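N6 adenine specific DNA methylase (Encephalitozoon cuniculi, PDB 3Q87) binds S-adenosylmethionine and, as the Mtq2 catalytic subunit paired with Trm112, methylates the translation termination factor eRF1. Local coordinates at residues Tyr4-Glu8 against Asp9-Leu13; Gly35-Thr38 against Glu39-Arg42; Ala134-Glu138 against Arg139-Thr143. All coordinates share one frame; numbering follows the deposited sequence.

Contact 1 of 3, residues Tyr4-Glu8 against Asp9-Leu13; sequences YEPGE and DTYTL. With SAM (S-adenosylmethionine), chain D.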
loop_
_atom_site.group_PDB
_atom_site.type_symbol
_atom_site.label_atom_id
_atom_site.label_comp_id
_atom_site.label_asym_id
_atom_site.label_seq_id
_atom_site.Cartn_x
_atom_site.Cartn_y
_atom_site.Cartn_z
ATOM N N TYR B 4 5.307 -15.418 6.468
ATOM C CA TYR B 4 6.739 -15.320 6.223
ATOM C C TYR B 4 7.406 -14.496 7.319
ATOM O O TYR B 4 6.997 -13.369 7.584
ATOM C CB TYR B 4 6.998 -14.677 4.860
ATOM C CG TYR B 4 8.416 -14.859 4.376
ATOM C CD1 TYR B 4 8.781 -16.007 3.675
ATOM C CD2 TYR B 4 9.385 -13.900 4.618
ATOM C CE1 TYR B 4 10.068 -16.194 3.229
ATOM C CE2 TYR B 4 10.693 -14.079 4.172
ATOM C CZ TYR B 4 11.026 -15.234 3.475
ATOM O OH TYR B 4 12.314 -15.437 3.011
ATOM N N GLU B 5 8.439 -15.051 7.944
ATOM C CA GLU B 5 9.092 -14.382 9.062
ATOM C C GLU B 5 10.368 -13.692 8.584
ATOM O O GLU B 5 10.955 -14.115 7.597
ATOM C CB GLU B 5 9.412 -15.410 10.148
ATOM C CG GLU B 5 8.183 -16.062 10.736
ATOM C CD GLU B 5 8.505 -17.326 11.527
ATOM O OE1 GLU B 5 9.694 -17.559 11.849
ATOM O OE2 GLU B 5 7.558 -18.089 11.824
ATOM N N PRO B 6 10.792 -12.618 9.275
ATOM C CA PRO B 6 11.992 -11.883 8.854
ATOM C C PRO B 6 13.217 -12.798 8.759
ATOM O O PRO B 6 13.474 -13.534 9.703
ATOM C CB PRO B 6 12.185 -10.862 9.976
ATOM C CG PRO B 6 10.800 -10.675 10.549
ATOM C CD PRO B 6 10.163 -12.019 10.470
ATOM N N GLY B 7 13.929 -12.754 7.632
ATOM C CA GLY B 7 15.108 -13.575 7.394
ATOM C C GLY B 7 16.246 -12.714 6.877
ATOM O O GLY B 7 16.119 -11.490 6.825
ATOM N N GLU B 8 17.363 -13.341 6.510
ATOM C CA GLU B 8 18.516 -12.603 5.995
ATOM C C GLU B 8 18.141 -11.852 4.719
ATOM O O GLU B 8 18.640 -10.759 4.468
ATOM C CB GLU B 8 19.707 -13.538 5.743
ATOM C CG GLU B 8 20.397 -14.000 7.028
ATOM C CD GLU B 8 21.565 -14.956 6.779
ATOM O OE1 GLU B 8 22.331 -14.750 5.813
ATOM O OE2 GLU B 8 21.726 -15.908 7.569
ATOM N N ASP B 9 17.251 -12.437 3.923
ATOM C CA ASP B 9 16.767 -11.757 2.736
ATOM C C ASP B 9 16.093 -10.434 3.099
ATOM O O ASP B 9 16.431 -9.397 2.538
ATOM C CB ASP B 9 15.853 -12.653 1.880
ATOM C CG ASP B 9 14.645 -13.212 2.643
ATOM O OD1 ASP B 9 14.661 -13.319 3.885
ATOM O OD2 ASP B 9 13.661 -13.571 1.966
ATOM N N THR B 10 15.162 -10.458 4.051
ATOM C CA THR B 10 14.493 -9.218 4.432
ATOM C C THR B 10 15.515 -8.196 4.944
ATOM O O THR B 10 15.463 -7.035 4.586
ATOM C CB THR B 10 13.342 -9.412 5.465
ATOM O OG1 THR B 10 13.694 -8.817 6.717
ATOM C CG2 THR B 10 13.003 -10.865 5.674
ATOM N N TYR B 11 16.464 -8.633 5.760
ATOM C CA TYR B 11 17.436 -7.685 6.304
ATOM C C TYR B 11 18.382 -7.060 5.265
ATOM O O TYR B 11 18.860 -5.949 5.458
ATOM C CB TYR B 11 18.199 -8.301 7.480
ATOM C CG TYR B 11 17.283 -8.559 8.650
ATOM C CD1 TYR B 11 16.564 -7.519 9.226
ATOM C CD2 TYR B 11 17.114 -9.834 9.164
ATOM C CE1 TYR B 11 15.715 -7.737 10.300
ATOM C CE2 TYR B 11 16.256 -10.065 10.230
ATOM C CZ TYR B 11 15.566 -9.011 10.794
ATOM O OH TYR B 11 14.717 -9.223 11.860
ATOM N N THR B 12 18.646 -7.751 4.166
ATOM C CA THR B 12 19.431 -7.120 3.109
ATOM C C THR B 12 18.606 -6.037 2.381
ATOM O O THR B 12 19.138 -4.998 2.001
ATOM C CB THR B 12 20.016 -8.136 2.089
ATOM O OG1 THR B 12 19.068 -8.385 1.052
ATOM C CG2 THR B 12 20.371 -9.444 2.763
ATOM N N LEU B 13 17.311 -6.275 2.194
ATOM C CA LEU B 13 16.440 -5.234 1.652
ATOM C C LEU B 13 16.417 -4.046 2.617
ATOM O O LEU B 13 16.632 -2.903 2.217
ATOM C CB LEU B 13 15.024 -5.778 1.364
ATOM C CG LEU B 13 13.965 -4.817 0.791
ATOM C CD1 LEU B 13 14.504 -4.026 -0.385
ATOM C CD2 LEU B 13 12.656 -5.551 0.393
HETATM N N SAM D . 8.083 -8.244 3.615
HETATM C CA SAM D . 8.332 -9.511 4.317
HETATM C C SAM D . 9.839 -9.654 4.575
HETATM O O SAM D . 10.280 -10.374 5.471
HETATM O OXT SAM D . 10.659 -9.046 3.890
HETATM C CB SAM D . 7.717 -10.763 3.633
HETATM C CG SAM D . 8.265 -11.308 2.290
HETATM S SD SAM D . 7.630 -12.937 1.693
HETATM C CE SAM D . 9.044 -13.610 0.796
HETATM C "C5'" SAM D . 6.545 -12.489 0.314
HETATM C "C4'" SAM D . 5.250 -11.915 0.868
HETATM O "O4'" SAM D . 4.371 -11.609 -0.202
HETATM C "C3'" SAM D . 4.519 -12.882 1.787
HETATM O "O3'" SAM D . 4.148 -12.186 2.957
HETATM C "C2'" SAM D . 3.280 -13.283 1.012
HETATM O "O2'" SAM D . 2.148 -13.517 1.819
HETATM C "C1'" SAM D . 3.077 -12.068 0.138
HETATM N N9 SAM D . 2.401 -12.358 -1.118
HETATM C C8 SAM D . 2.414 -13.510 -1.870
HETATM N N7 SAM D . 1.646 -13.293 -2.962
HETATM C C5 SAM D . 1.164 -12.015 -2.903
HETATM C C6 SAM D . 0.354 -11.262 -3.733
HETATM N N6 SAM D . -0.113 -11.794 -4.858
HETATM N N1 SAM D . 0.035 -9.957 -3.393
HETATM C C2 SAM D . 0.519 -9.384 -2.229
HETATM N N3 SAM D . 1.330 -10.140 -1.406
HETATM C C4 SAM D . 1.635 -11.421 -1.741
#
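The Tyr4 ring lays one face over the sulfonium of S-adenosylmethionine and reaches Asp9 with its hydroxyl. The methyl carbon CE of the cofactor stands 3.5 Å above the centre of that ring, and the sulfur SD is 3.4 Å from Tyr4 CG, nearer the CB end. With chi1 at -165°, CG is turned opposite the main-chain nitrogen, which carries the ring across toward the first turn of helix 8-20. There Tyr4 OH donates to Asp9 OD2 over 2.5 Å, meeting the carboxylate oxygen on its syn side but 26° out of plane; ring and carboxylate are inclined by 64°. The two side chains approach from opposite directions. The next residue, Thr10, is also part of the cofactor pocket, although the position of its methyl CG2 is doubtful.

Gly7 occupies the N-cap position, and its carbonyl oxygen accepts from Tyr11 N at 3.1 Å. Beside this bond the Tyr11 side chain folds back over the loop, with Tyr11 OH 3.6 Å from Pro6 CB. Within the helix, Asp9 O accepts from both Leu13 N and Thr12 OG1, the latter at 3.2 Å.

Asp9 OD2 has further partners in Tyr88 OH and, weakly, Asn85 ND2, while Asn85 also binds the cofactor. These two residues bracket an Asn-Pro-Pro-Tyr sequence, the signature of PrmC-like and N6-adenine methyltransferases. Several donors thus converge on one carboxylate oxygen, which probably fixes the orientation of the carboxylate and, through it, the Tyr4 hydroxyl. The electron-rich ring face beneath the transferable methyl is consistent with CH-pi contact and with electrostatic stabilisation of the positively charged sulfonium.

Contact 2 of 3, residues Gly35-Thr38 against Glu39-Arg42; sequences GVIT and EQLR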
loop_
_atom_site.group_PDB
_atom_site.type_symbol
_atom_site.label_atom_id
_atom_site.label_comp_id
_atom_site.label_asym_id
_atom_site.label_seq_id
_atom_site.Cartn_x
_atom_site.Cartn_y
_atom_site.Cartn_z
ATOM N N GLY B 35 5.210 -6.958 8.934
ATOM C CA GLY B 35 5.514 -5.533 8.929
ATOM C C GLY B 35 6.875 -5.095 9.429
ATOM O O GLY B 35 7.049 -3.939 9.809
ATOM N N VAL B 36 7.851 -5.999 9.419
ATOM C CA VAL B 36 9.206 -5.627 9.821
ATOM C C VAL B 36 9.742 -4.463 8.975
ATOM O O VAL B 36 10.356 -3.542 9.495
ATOM C CB VAL B 36 10.179 -6.852 9.822
ATOM C CG1 VAL B 36 10.560 -7.274 8.384
ATOM C CG2 VAL B 36 11.397 -6.572 10.667
ATOM N N ILE B 37 9.488 -4.482 7.672
ATOM C CA ILE B 37 9.954 -3.381 6.830
ATOM C C ILE B 37 9.112 -2.100 7.013
ATOM O O ILE B 37 9.651 -0.979 7.050
ATOM C CB ILE B 37 10.024 -3.803 5.353
ATOM C CG1 ILE B 37 11.010 -4.963 5.190
ATOM C CG2 ILE B 37 10.456 -2.634 4.491
ATOM C CD1 ILE B 37 11.107 -5.480 3.744
ATOM N N THR B 38 7.801 -2.273 7.163
ATOM C CA THR B 38 6.903 -1.166 7.494
ATOM C C THR B 38 7.377 -0.420 8.746
ATOM O O THR B 38 7.396 0.810 8.787
ATOM C CB THR B 38 5.439 -1.652 7.717
ATOM O OG1 THR B 38 4.856 -2.019 6.464
ATOM C CG2 THR B 38 4.581 -0.541 8.362
ATOM N N GLU B 39 7.759 -1.180 9.762
ATOM C CA GLU B 39 8.258 -0.607 11.010
ATOM C C GLU B 39 9.423 0.368 10.786
ATOM O O GLU B 39 9.494 1.430 11.412
ATOM C CB GLU B 39 8.686 -1.723 11.964
ATOM C CG GLU B 39 8.779 -1.286 13.431
ATOM C CD GLU B 39 9.065 -2.456 14.365
ATOM O OE1 GLU B 39 8.365 -2.588 15.389
ATOM O OE2 GLU B 39 9.987 -3.249 14.073
ATOM N N GLN B 40 10.338 0.006 9.896
ATOM C CA GLN B 40 11.477 0.866 9.591
ATOM C C GLN B 40 11.061 2.055 8.708
ATOM O O GLN B 40 11.480 3.199 8.939
ATOM C CB GLN B 40 12.581 0.044 8.923
ATOM C CG GLN B 40 13.571 0.869 8.134
ATOM C CD GLN B 40 14.318 0.048 7.098
ATOM O OE1 GLN B 40 15.528 0.189 6.931
ATOM N NE2 GLN B 40 13.596 -0.825 6.403
ATOM N N LEU B 41 10.228 1.775 7.710
ATOM C CA LEU B 41 9.750 2.779 6.759
ATOM C C LEU B 41 8.891 3.873 7.385
ATOM O O LEU B 41 8.929 5.015 6.955
ATOM C CB LEU B 41 8.935 2.109 5.650
ATOM C CG LEU B 41 9.723 1.263 4.654
ATOM C CD1 LEU B 41 8.796 0.569 3.684
ATOM C CD2 LEU B 41 10.712 2.135 3.915
ATOM N N ARG B 42 8.089 3.522 8.382
ATOM C CA ARG B 42 7.129 4.490 8.895
ATOM C C ARG B 42 7.775 5.585 9.722
ATOM O O ARG B 42 7.139 6.583 10.047
ATOM C CB ARG B 42 6.008 3.812 9.676
ATOM C CG ARG B 42 6.414 3.178 10.986
ATOM C CD ARG B 42 5.195 2.470 11.582
ATOM N NE ARG B 42 5.499 1.793 12.837
ATOM C CZ ARG B 42 5.520 2.398 14.018
ATOM N NH1 ARG B 42 5.256 3.697 14.103
ATOM N NH2 ARG B 42 5.809 1.707 15.114
HETATM O O HOH W 1 11.603 -3.198 11.884
#
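Ile37 and Leu41 lie side by side on the buried flank of helix 36-41, pointing the same way, and here the packing is close. The branch methyl Ile37 CG2 is 3.7 Å from Leu41 CD1. Leu41 CG, turned opposite its own carbonyl carbon (chi1 -71°), rests 3.3 Å from Ile37 O, the same oxygen that receives Leu41 N at 2.9 Å. Helical bonds from Glu39 N to Gly35 O and from Arg42 N to Thr38 O continue the pattern, with only a weak one from Gln40 N to Ile37 O.

The other flank is looser and hydrated. Glu39 projects outward from the helix as an extended chain, with CB 3.5 Å from Val36 O, and its carboxylate does not touch that carbonyl directly: a water donates to Val36 O and to Glu39 OE2, 2.7 Å from each, and bridges them. Arg42 is exposed, and its aliphatic part leans outward beside the last turn, with CG 3.4 Å from Thr38 O.

Gly35, the N-cap residue, has a positive phi of 91° that suits glycine, since a CB would press on the preceding carbonyl. Thr38 turns inward, its OG1 hydrogen-bonded in a polar cluster with Asp29 of strand 26-30, Ser49 of strand 46-51 and Thr32 of the loop between strand and helix. Ile37 also touches S-adenosylmethionine. The helix forms the crossover of a beta-alpha-beta unit: Leu41 packs on Val27 of strand 26-30 and on Val47 of strand 46-51, while Ile37 and Gln40 meet Met14 of helix 8-20.

Contact 3 of 3, residues Ala134-Glu138 against Arg139-Thr143; sequences ARLEE and RGYGT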
loop_
_atom_site.group_PDB
_atom_site.type_symbol
_atom_site.label_atom_id
_atom_site.label_comp_id
_atom_site.label_asym_id
_atom_site.label_seq_id
_atom_site.Cartn_x
_atom_site.Cartn_y
_atom_site.Cartn_z
ATOM N N ALA B 134 15.749 -6.533 -17.453
ATOM C CA ALA B 134 15.296 -6.303 -18.815
ATOM C C ALA B 134 13.803 -5.984 -18.867
ATOM O O ALA B 134 13.377 -5.028 -19.534
ATOM C CB ALA B 134 15.622 -7.521 -19.687
ATOM N N ARG B 135 13.003 -6.777 -18.161
ATOM C CA ARG B 135 11.556 -6.571 -18.186
ATOM C C ARG B 135 11.195 -5.210 -17.624
ATOM O O ARG B 135 10.258 -4.562 -18.094
ATOM C CB ARG B 135 10.832 -7.667 -17.411
ATOM C CG ARG B 135 10.578 -8.925 -18.218
ATOM C CD ARG B 135 9.775 -9.908 -17.399
ATOM N NE ARG B 135 9.655 -11.203 -18.054
ATOM C CZ ARG B 135 8.505 -11.762 -18.408
ATOM N NH1 ARG B 135 7.363 -11.142 -18.170
ATOM N NH2 ARG B 135 8.507 -12.943 -18.998
ATOM N N LEU B 136 11.944 -4.797 -16.607
ATOM C CA LEU B 136 11.753 -3.510 -15.963
ATOM C C LEU B 136 12.089 -2.390 -16.927
ATOM O O LEU B 136 11.402 -1.378 -16.968
ATOM C CB LEU B 136 12.622 -3.407 -14.703
ATOM C CG LEU B 136 12.084 -4.116 -13.460
ATOM C CD1 LEU B 136 13.122 -4.128 -12.351
ATOM C CD2 LEU B 136 10.778 -3.463 -12.978
ATOM N N GLU B 137 13.154 -2.577 -17.702
ATOM C CA GLU B 137 13.546 -1.585 -18.690
ATOM C C GLU B 137 12.434 -1.415 -19.708
ATOM O O GLU B 137 12.095 -0.297 -20.091
ATOM C CB GLU B 137 14.829 -2.018 -19.408
ATOM C CG GLU B 137 16.027 -2.128 -18.492
ATOM C CD GLU B 137 16.384 -0.804 -17.847
ATOM O OE1 GLU B 137 15.991 0.250 -18.391
ATOM O OE2 GLU B 137 17.064 -0.813 -16.800
ATOM N N GLU B 138 11.874 -2.539 -20.144
ATOM C CA GLU B 138 10.764 -2.529 -21.085
ATOM C C GLU B 138 9.552 -1.775 -20.544
ATOM O O GLU B 138 8.710 -1.310 -21.306
ATOM C CB GLU B 138 10.360 -3.956 -21.437
ATOM C CG GLU B 138 11.416 -4.735 -22.187
ATOM C CD GLU B 138 11.059 -6.210 -22.311
ATOM O OE1 GLU B 138 9.858 -6.547 -22.189
ATOM O OE2 GLU B 138 11.980 -7.033 -22.531
ATOM N N ARG B 139 9.460 -1.660 -19.226
ATOM C CA ARG B 139 8.322 -1.005 -18.606
ATOM C C ARG B 139 8.613 0.461 -18.313
ATOM O O ARG B 139 7.797 1.165 -17.723
ATOM C CB ARG B 139 7.912 -1.754 -17.335
ATOM C CG ARG B 139 7.262 -3.101 -17.615
ATOM C CD ARG B 139 5.796 -2.918 -17.935
ATOM N NE ARG B 139 5.101 -2.298 -16.810
ATOM C CZ ARG B 139 3.898 -1.736 -16.887
ATOM N NH1 ARG B 139 3.248 -1.701 -18.045
ATOM N NH2 ARG B 139 3.348 -1.199 -15.805
ATOM N N GLY B 140 9.788 0.918 -18.729
ATOM C CA GLY B 140 10.151 2.311 -18.563
ATOM C C GLY B 140 10.990 2.614 -17.339
ATOM O O GLY B 140 11.163 3.779 -16.986
ATOM N N TYR B 141 11.520 1.588 -16.680
ATOM C CA TYR B 141 12.330 1.848 -15.490
ATOM C C TYR B 141 13.809 1.811 -15.798
ATOM O O TYR B 141 14.317 0.815 -16.313
ATOM C CB TYR B 141 12.022 0.858 -14.355
ATOM C CG TYR B 141 10.655 1.053 -13.751
ATOM C CD1 TYR B 141 10.461 1.941 -12.710
ATOM C CD2 TYR B 141 9.551 0.357 -14.243
ATOM C CE1 TYR B 141 9.208 2.141 -12.169
ATOM C CE2 TYR B 141 8.290 0.548 -13.711
ATOM C CZ TYR B 141 8.122 1.445 -12.671
ATOM O OH TYR B 141 6.869 1.648 -12.129
ATOM N N GLY B 142 14.504 2.892 -15.473
ATOM C CA GLY B 142 15.949 2.816 -15.399
ATOM C C GLY B 142 16.243 1.995 -14.158
ATOM O O GLY B 142 15.666 2.251 -13.104
ATOM N N THR B 143 17.114 1.000 -14.274
ATOM C CA THR B 143 17.376 0.094 -13.162
ATOM C C THR B 143 18.829 0.095 -12.734
ATOM O O THR B 143 19.710 0.464 -13.500
ATOM C CB THR B 143 17.028 -1.365 -13.541
ATOM O OG1 THR B 143 18.012 -1.881 -14.454
ATOM C CG2 THR B 143 15.660 -1.432 -14.179
#
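The Tyr141 ring turns an edge to the carbonyl oxygen of Leu136, which lies in the ring plane 3.7 Å from Tyr141 CD2. Leu136 CD2 approaches the same ring atom at 4.2 Å, and the far end of the ring is fixed by a hydrogen bond from its hydroxyl to Val116 O. The second flat group is the carboxylate of Glu137. Thr143 OG1 donates to Glu137 OE2 at 2.7 Å, coming in nearly along the C-O axis, and Thr143 N adds a weak bond to the same oxygen. A bend at chi2 (-62°) swings this carboxylate from the helix surface onto Thr143 of strand 142-150. Thr143 CG2 also packs against Leu136 CB, 3.7 Å away.

Between these side chains the backbone makes a Schellman motif that ends helix 129-138. Gly140 has a positive phi of 96°, its N-H goes to Glu137 O at 2.9 Å, and Tyr141 N goes to Leu136 O at 3.0 Å. Leu136 O also accepts from Arg139 N, and the two donors come from opposite faces of its carbonyl plane. The Leu136-Tyr141 packing is the apolar contact usual across this cap. Arg139 NH2 bonds to Val114 O, just past helix 105-113.

Glu137 OE1 lies only 2.7 Å from Tyr141 O, two acceptors facing each other. If placed correctly, that pairing would be unfavourable for a bare carboxylate and might raise its affinity for a proton, whereas the hydroxyl at OE2 would offset some of the charge.

How the contacts relate
Along the chain the contacts follow one another without overlap, in a Rossmann-like methyltransferase fold built on a mixed sheet. Contacts 1 and 2 are neighbours, with centres 12 Å apart: Leu13 CD2 meets Ile37 CD1 at 3.7 Å, and Val36 packs against both Pro6 and Thr10. Helices 8-20 and 36-41 thereby press together, and both contacts contribute residues to the S-adenosylmethionine pocket. Contact 3 lies across the centre of the chain, about 25 Å from contact 1 and 26 Å from contact 2 between centres. It turns helix 129-138 into strand 142-150, an outermost strand of the sheet within this chain, away from the cofactor.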